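Local coordinates for major exported protein (Pseudomonas aeruginosa, PDB 3HE1) that probably serves as a secreted ring-forming component of the type VI secretion system, as other Hcp-family proteins do, at residues 175-178 against 179-182; 104-108 against 109-113. All coordinates share one frame; numbering follows the deposited sequence.

Contact 1: 175-178 against 179-182; sequences WTHE and VSGT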
loop_
_atom_site.group_PDB
_atom_site.type_symbol
_atom_site.label_atom_id
_atom_site.label_comp_id
_atom_site.label_asym_id
_atom_site.label_seq_id
_atom_site.Cartn_x
_atom_site.Cartn_y
_atom_site.Cartn_z
ATOM N N TRP A 175 6.749 -3.530 -32.906
ATOM C CA TRP A 175 7.854 -3.404 -31.971
ATOM C C TRP A 175 9.133 -3.719 -32.716
ATOM O O TRP A 175 9.268 -4.788 -33.300
ATOM C CB TRP A 175 7.716 -4.390 -30.817
ATOM C CG TRP A 175 6.387 -4.410 -30.110
ATOM C CD1 TRP A 175 6.029 -3.699 -28.986
ATOM C CD2 TRP A 175 5.259 -5.221 -30.445
ATOM N NE1 TRP A 175 4.742 -4.015 -28.620
ATOM C CE2 TRP A 175 4.246 -4.945 -29.504
ATOM C CE3 TRP A 175 5.001 -6.151 -31.464
ATOM C CZ2 TRP A 175 2.997 -5.566 -29.549
ATOM C CZ3 TRP A 175 3.760 -6.765 -31.511
ATOM C CH2 TRP A 175 2.774 -6.472 -30.559
ATOM N N THR A 176 10.078 -2.794 -32.683
ATOM C CA THR A 176 11.345 -2.994 -33.353
ATOM C C THR A 176 12.481 -2.746 -32.390
ATOM O O THR A 176 12.445 -1.778 -31.638
ATOM C CB THR A 176 11.504 -1.996 -34.466
ATOM O OG1 THR A 176 10.348 -2.048 -35.313
ATOM C CG2 THR A 176 12.758 -2.307 -35.256
ATOM N N HIS A 177 13.481 -3.620 -32.402
ATOM C CA HIS A 177 14.720 -3.335 -31.695
ATOM C C HIS A 177 15.678 -2.720 -32.707
ATOM O O HIS A 177 15.940 -3.323 -33.742
ATOM C CB HIS A 177 15.315 -4.593 -31.055
ATOM C CG HIS A 177 16.497 -4.310 -30.181
ATOM N ND1 HIS A 177 16.525 -4.609 -28.837
ATOM C CD2 HIS A 177 17.676 -3.701 -30.454
ATOM C CE1 HIS A 177 17.680 -4.218 -28.325
ATOM N NE2 HIS A 177 18.398 -3.663 -29.286
ATOM N N GLU A 178 16.188 -1.521 -32.402
ATOM C CA GLU A 178 16.897 -0.662 -33.370
ATOM C C GLU A 178 18.394 -0.919 -33.528
ATOM O O GLU A 178 18.977 -0.572 -34.563
ATOM C CB GLU A 178 16.701 0.828 -33.039
ATOM C CG GLU A 178 15.262 1.320 -33.111
ATOM C CD GLU A 178 14.681 1.263 -34.514
ATOM O OE1 GLU A 178 15.430 0.986 -35.470
ATOM O OE2 GLU A 178 13.466 1.500 -34.666
ATOM N N VAL A 179 19.022 -1.490 -32.505
ATOM C CA VAL A 179 20.446 -1.801 -32.583
ATOM C C VAL A 179 20.667 -3.242 -33.053
ATOM O O VAL A 179 21.550 -3.511 -33.868
ATOM C CB VAL A 179 21.157 -1.563 -31.237
ATOM C CG1 VAL A 179 22.660 -1.402 -31.451
ATOM C CG2 VAL A 179 20.573 -0.335 -30.552
ATOM N N SER A 180 19.840 -4.159 -32.549
ATOM C CA SER A 180 20.009 -5.591 -32.799
ATOM C C SER A 180 19.154 -6.106 -33.964
ATOM O O SER A 180 19.301 -7.253 -34.390
ATOM C CB SER A 180 19.734 -6.398 -31.521
ATOM O OG SER A 180 20.738 -6.174 -30.544
ATOM N N GLY A 181 18.253 -5.260 -34.461
ATOM C CA GLY A 181 17.559 -5.522 -35.711
ATOM C C GLY A 181 16.357 -6.444 -35.663
ATOM O O GLY A 181 15.767 -6.741 -36.698
ATOM N N THR A 182 15.982 -6.898 -34.474
ATOM C CA THR A 182 14.766 -7.693 -34.336
ATOM C C THR A 182 13.520 -6.824 -34.445
ATOM O O THR A 182 13.505 -5.664 -34.013
ATOM C CB THR A 182 14.699 -8.413 -32.993
ATOM O OG1 THR A 182 14.886 -7.457 -31.942
ATOM C CG2 THR A 182 15.761 -9.504 -32.918
#
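Thr182 O is gripped by His177 N at 2.6 Å, with an angle of 163° at the hydrogen. Thr182 O also meets Thr176 CA in a CA-H...O contact of 3.5 Å. One residue before Thr182, Gly181 N makes a weak bond of 3.1 Å to His177 O. These two bonds close the tight loop of a beta hairpin between strands 172-177 and 183-187. Residues 178 to 180 have right-handed helical angles, and Gly181 turns the chain with positive phi. His177 CG is anti to the backbone N (chi1 -173°), which sets the imidazole against the loop. Ser180 CB then sits over one ring face, 3.9 Å from the centroid of the His177 ring, as a CH-pi contact. Val179 CA lies at the ring edge, in its plane. On the Thr182 side, OG1 comes close to His177 CB, at 3.0 Å. Both polar ends are held by the second subunit: His177 NE2 bonds to Asp47 O and Thr182 OG1 to Lys98 O of that chain. Glu178 OE2 bonds to Thr134 OG1 on strand 129-137.

Contact 2: 104-108 against 109-113; sequences LAALT and SGERL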
loop_
_atom_site.group_PDB
_atom_site.type_symbol
_atom_site.label_atom_id
_atom_site.label_comp_id
_atom_site.label_asym_id
_atom_site.label_seq_id
_atom_site.Cartn_x
_atom_site.Cartn_y
_atom_site.Cartn_z
ATOM N N LEU A 104 -6.737 16.199 -26.118
ATOM C CA LEU A 104 -8.118 16.193 -25.659
ATOM C C LEU A 104 -9.031 16.415 -26.849
ATOM O O LEU A 104 -10.007 15.689 -27.038
ATOM C CB LEU A 104 -8.348 17.259 -24.589
ATOM C CG LEU A 104 -7.604 16.916 -23.297
ATOM C CD1 LEU A 104 -7.138 18.160 -22.549
ATOM C CD2 LEU A 104 -8.446 16.006 -22.412
ATOM N N ALA A 105 -8.710 17.404 -27.671
ATOM C CA ALA A 105 -9.511 17.622 -28.861
ATOM C C ALA A 105 -9.608 16.282 -29.573
ATOM O O ALA A 105 -10.701 15.823 -29.897
ATOM C CB ALA A 105 -8.885 18.674 -29.759
ATOM N N ALA A 106 -8.457 15.649 -29.786
ATOM C CA ALA A 106 -8.411 14.335 -30.409
ATOM C C ALA A 106 -9.387 13.376 -29.724
ATOM O O ALA A 106 -10.255 12.791 -30.367
ATOM C CB ALA A 106 -6.986 13.778 -30.375
ATOM N N LEU A 107 -9.247 13.233 -28.414
ATOM C CA LEU A 107 -10.041 12.279 -27.658
ATOM C C LEU A 107 -11.531 12.569 -27.841
ATOM O O LEU A 107 -12.288 11.712 -28.294
ATOM C CB LEU A 107 -9.648 12.357 -26.179
ATOM C CG LEU A 107 -10.190 11.424 -25.095
ATOM C CD1 LEU A 107 -9.770 11.994 -23.771
ATOM C CD2 LEU A 107 -11.690 11.298 -25.126
ATOM N N THR A 108 -11.944 13.785 -27.489
ATOM C CA THR A 108 -13.359 14.168 -27.525
ATOM C C THR A 108 -13.924 14.252 -28.939
ATOM O O THR A 108 -15.144 14.285 -29.125
ATOM C CB THR A 108 -13.612 15.527 -26.834
ATOM O OG1 THR A 108 -12.719 16.514 -27.369
ATOM C CG2 THR A 108 -13.413 15.420 -25.331
ATOM N N SER A 109 -13.039 14.308 -29.928
ATOM C CA SER A 109 -13.484 14.388 -31.309
ATOM C C SER A 109 -13.677 13.006 -31.904
ATOM O O SER A 109 -14.378 12.865 -32.901
ATOM C CB SER A 109 -12.505 15.192 -32.167
ATOM O OG SER A 109 -11.307 14.470 -32.393
ATOM N N GLY A 110 -13.058 11.993 -31.296
ATOM C CA GLY A 110 -13.026 10.657 -31.879
ATOM C C GLY A 110 -12.115 10.533 -33.098
ATOM O O GLY A 110 -12.309 9.666 -33.964
ATOM N N GLU A 111 -11.109 11.403 -33.155
ATOM C CA GLU A 111 -10.208 11.494 -34.295
ATOM C C GLU A 111 -9.211 10.325 -34.393
ATOM O O GLU A 111 -8.448 10.073 -33.459
ATOM C CB GLU A 111 -9.441 12.819 -34.246
ATOM C CG GLU A 111 -8.351 12.930 -35.307
ATOM C CD GLU A 111 -7.407 14.074 -35.044
ATOM O OE1 GLU A 111 -7.726 14.910 -34.176
ATOM O OE2 GLU A 111 -6.337 14.134 -35.683
ATOM N N ARG A 112 -9.226 9.626 -35.529
ATOM C CA ARG A 112 -8.269 8.553 -35.787
ATOM C C ARG A 112 -6.849 9.104 -35.899
ATOM O O ARG A 112 -6.585 10.046 -36.647
ATOM C CB ARG A 112 -8.631 7.762 -37.055
ATOM C CG ARG A 112 -7.538 6.776 -37.509
ATOM C CD ARG A 112 -7.980 5.847 -38.653
ATOM N NE ARG A 112 -8.382 6.570 -39.857
ATOM C CZ ARG A 112 -7.547 6.990 -40.805
ATOM N NH1 ARG A 112 -6.242 6.773 -40.701
ATOM N NH2 ARG A 112 -8.018 7.636 -41.863
ATOM N N LEU A 113 -5.938 8.517 -35.135
ATOM C CA LEU A 113 -4.533 8.896 -35.161
ATOM C C LEU A 113 -3.777 8.093 -36.213
ATOM O O LEU A 113 -3.519 6.903 -36.006
ATOM C CB LEU A 113 -3.909 8.593 -33.801
ATOM C CG LEU A 113 -3.649 9.778 -32.910
ATOM C CD1 LEU A 113 -4.635 10.884 -33.289
ATOM C CD2 LEU A 113 -3.761 9.333 -31.449
#
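Ala106 O takes a bond from Glu111 N at 3.2 Å, with an angle of 160° at the hydrogen. Gly110 N bonds to Leu107 O at 3.1 Å. Both bonds run from the chain beyond the helix back into its last turn. Ser109 N adds two weak bonds, to Ala105 O and Ala106 O. The Ser109 hydroxyl folds back over the same turn. With chi1 at 72°, OG stands between the backbone N and the carbonyl carbon. Ser109 OG lies 2.8 Å from Ala106 O, with Ala105 O also close. Thr108 OG1 behaves in a similar way one residue earlier. Thr108 OG1 bonds to Leu104 O at 2.9 Å, and this carbonyl also accepts from Thr108 N.

The tight side is the one turned to the protein. Ala106 and Leu107 are buried against Ile142 of strand 140-149, and Leu107 also meets Ile145. The Glu111 side chain is extended beyond CG and runs alongside Ala106. Glu111 OE1 lies 3.9 Å from Ala106 CA. Two bonds fix the buried carboxylate, from Gln36 NE2 to OE1 and from Lys35 N to OE2. The other side faces solvent: Ser109 and Gly110 are exposed and hold to the helix by polar bonds rather than side-chain packing.

Gly110 is the first residue to leave helical angles, and its positive phi turns the chain out toward strand 112-123. The 6-to-1 bond of Glu111 N and the 5-to-2 bond of Gly110 N make this a Schellman motif, which ends helix 100-109, packed on strand 140-149 of the Hcp beta fold, before strand 112-123.

Contact 2 precedes contact 1 in the chain. Their centres are about 30 Å apart, and the chain's centre lies between them. The nearest atoms are about 15 Å apart, so the two do not touch. Both reach the same antiparallel sheet. Contact 2 leads from helix 100-109 into strand 112-123, and contact 1 turns strand 172-177 back into strand 183-187. They are related through the six-chain assembly. Trp175 of contact 1 packs on Leu104 of the second subunit, and Leu104 of contact 2 packs on Trp175 of the third. The hairpin side of one subunit therefore meets the helix of the next, consistent with the ring assembly of Hcp proteins.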